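Local atomic coordinates of aminotransferase class-III (Sphaerobacter thermophilus DSM 20745, PDB entry 6K8H), a protein that belongs to the class-III aminotransferases, a family of pyridoxal-phosphate enzymes, and pairs with a second copy of itself in the assembly. Residues B[123-126]-B[127-131]. Residues are numbered along the deposited sequence; the frame is centred on the assembly and turned at random.
Sequences FTNS and GTEAV. With PLR ((5-hydroxy-4,6-dimethylpyridin-3-yl)methyl dihydrogen phosphate), chain D.
Ser126 and Ala130 close the first turn of a helix where the chain leaves a strand, Ala130 N donating to Ser126 O at 2.9 Å. Ser126 is the N-cap: with OG between its own backbone N and carbonyl carbon (chi1 63°), the hydroxyl swings back over the helix start and accepts from Glu129 N at 2.9 Å. Ser126 O is gripped twice, since Thr124 OG1 donates to it at 2.9 Å from the face opposite Ala130 N. The outstretched chain of Glu129 runs alongside Thr124, whose CB lies near OE1, and carries OE1 to Asn125 N at 2.9 Å, met from above the carboxylate plane. Asn125 ND2 approaches the same oxygen on its syn side at 3.2 Å, a more bent bond, with amide and carboxylate planes 69° apart. A water donates to OE2 and accepts a weak bond from Asn125 ND2. OE2 also bonds Ser126 OG of the second subunit, and Ser126 OG of this chain is in turn bonded to Glu129 OE2 of that subunit, a reciprocal pair joining the two helix starts across the dimer. The helix start faces the phosphate of PLR: Gly127 N donates to O3P at 2.9 Å, and Thr128 gives both N and OG1 to O1P. The helix dipole probably favours the anion there. The two-residue link Asn125-Ser126 joins strand 120-124, bonded at Thr124 to Gly291 of antiparallel strand 291-295, to helix 127-142, whose Ala130 and Val131 rest on Ala279 of strand 277-281.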
loop_
_atom_site.group_PDB
_atom_site.type_symbol
_atom_site.label_atom_id
_atom_site.label_comp_id
_atom_site.label_asym_id
_atom_site.label_seq_id
_atom_site.Cartn_x
_atom_site.Cartn_y
_atom_site.Cartn_z
ATOM N N PHE B 123 10.659 4.511 0.045
ATOM C CA PHE B 123 9.387 4.560 -0.661
ATOM C C PHE B 123 8.515 3.365 -0.292
ATOM O O PHE B 123 9.012 2.258 -0.041
ATOM C CB PHE B 123 9.610 4.605 -2.174
ATOM C CG PHE B 123 10.386 5.806 -2.617
ATOM C CD1 PHE B 123 9.750 7.028 -2.770
ATOM C CD2 PHE B 123 11.751 5.731 -2.823
ATOM C CE1 PHE B 123 10.459 8.150 -3.148
ATOM C CE2 PHE B 123 12.472 6.855 -3.202
ATOM C CZ PHE B 123 11.826 8.065 -3.359
ATOM N N THR B 124 7.207 3.615 -0.235
ATOM C CA THR B 124 6.189 2.610 0.027
ATOM C C THR B 124 5.168 2.671 -1.103
ATOM O O THR B 124 5.364 3.413 -2.072
ATOM C CB THR B 124 5.514 2.862 1.373
ATOM O OG1 THR B 124 4.768 4.079 1.284
ATOM C CG2 THR B 124 6.555 2.983 2.505
ATOM N N ASN B 125 4.068 1.929 -0.983
ATOM C CA ASN B 125 3.075 1.876 -2.047
ATOM C C ASN B 125 1.804 2.657 -1.731
ATOM O O ASN B 125 0.854 2.616 -2.529
ATOM C CB ASN B 125 2.756 0.419 -2.372
ATOM C CG ASN B 125 4.003 -0.345 -2.720
ATOM O OD1 ASN B 125 4.583 -0.125 -3.782
ATOM N ND2 ASN B 125 4.475 -1.180 -1.801
ATOM N N SER B 126 1.759 3.364 -0.600
ATOM C CA SER B 126 0.588 4.149 -0.229
ATOM C C SER B 126 0.992 5.094 0.893
ATOM O O SER B 126 1.988 4.865 1.592
ATOM C CB SER B 126 -0.589 3.277 0.190
ATOM O OG SER B 126 -0.243 2.541 1.330
ATOM N N GLY B 127 0.208 6.165 1.049
ATOM C CA GLY B 127 0.365 7.011 2.220
ATOM C C GLY B 127 0.063 6.265 3.506
ATOM O O GLY B 127 0.688 6.504 4.541
ATOM N N THR B 128 -0.920 5.359 3.457
ATOM C CA THR B 128 -1.185 4.472 4.585
ATOM C C THR B 128 0.063 3.702 4.983
ATOM O O THR B 128 0.397 3.606 6.175
ATOM C CB THR B 128 -2.301 3.500 4.228
ATOM O OG1 THR B 128 -3.525 4.216 4.167
ATOM C CG2 THR B 128 -2.395 2.371 5.290
ATOM N N GLU B 129 0.753 3.118 3.996
ATOM C CA GLU B 129 1.978 2.381 4.287
ATOM C C GLU B 129 3.055 3.309 4.823
ATOM O O GLU B 129 3.813 2.936 5.721
ATOM C CB GLU B 129 2.486 1.648 3.033
ATOM C CG GLU B 129 1.762 0.337 2.711
ATOM C CD GLU B 129 2.502 -0.530 1.662
ATOM O OE1 GLU B 129 3.505 -0.073 1.062
ATOM O OE2 GLU B 129 2.064 -1.680 1.440
ATOM N N ALA B 130 3.153 4.518 4.272
ATOM C CA ALA B 130 4.150 5.469 4.758
ATOM C C ALA B 130 3.923 5.789 6.231
ATOM O O ALA B 130 4.863 5.765 7.036
ATOM C CB ALA B 130 4.102 6.741 3.912
ATOM N N VAL B 131 2.672 6.070 6.601
ATOM C CA VAL B 131 2.343 6.369 7.997
ATOM C C VAL B 131 2.646 5.166 8.881
ATOM O O VAL B 131 3.211 5.300 9.977
ATOM C CB VAL B 131 0.867 6.800 8.113
ATOM C CG1 VAL B 131 0.441 6.932 9.576
ATOM C CG2 VAL B 131 0.641 8.131 7.359
HETATM N N1 PLR D . -2.500 10.845 5.380
HETATM C C2 PLR D . -3.235 11.840 4.897
HETATM C C2A PLR D . -3.155 13.184 5.545
HETATM C C3 PLR D . -4.058 11.634 3.781
HETATM O O3 PLR D . -4.782 12.670 3.313
HETATM C C4 PLR D . -4.109 10.361 3.181
HETATM C C4A PLR D . -4.959 10.135 2.010
HETATM C C5 PLR D . -3.315 9.337 3.708
HETATM C C6 PLR D . -2.552 9.625 4.807
HETATM C C5A PLR D . -3.336 7.945 3.135
HETATM O O4P PLR D . -2.728 7.811 1.814
HETATM P P PLR D . -3.219 6.630 0.839
HETATM O O1P PLR D . -3.076 5.375 1.638
HETATM O O2P PLR D . -4.637 6.926 0.510
HETATM O O3P PLR D . -2.330 6.669 -0.362
HETATM O O HOH W 1 4.173 -3.384 0.451
#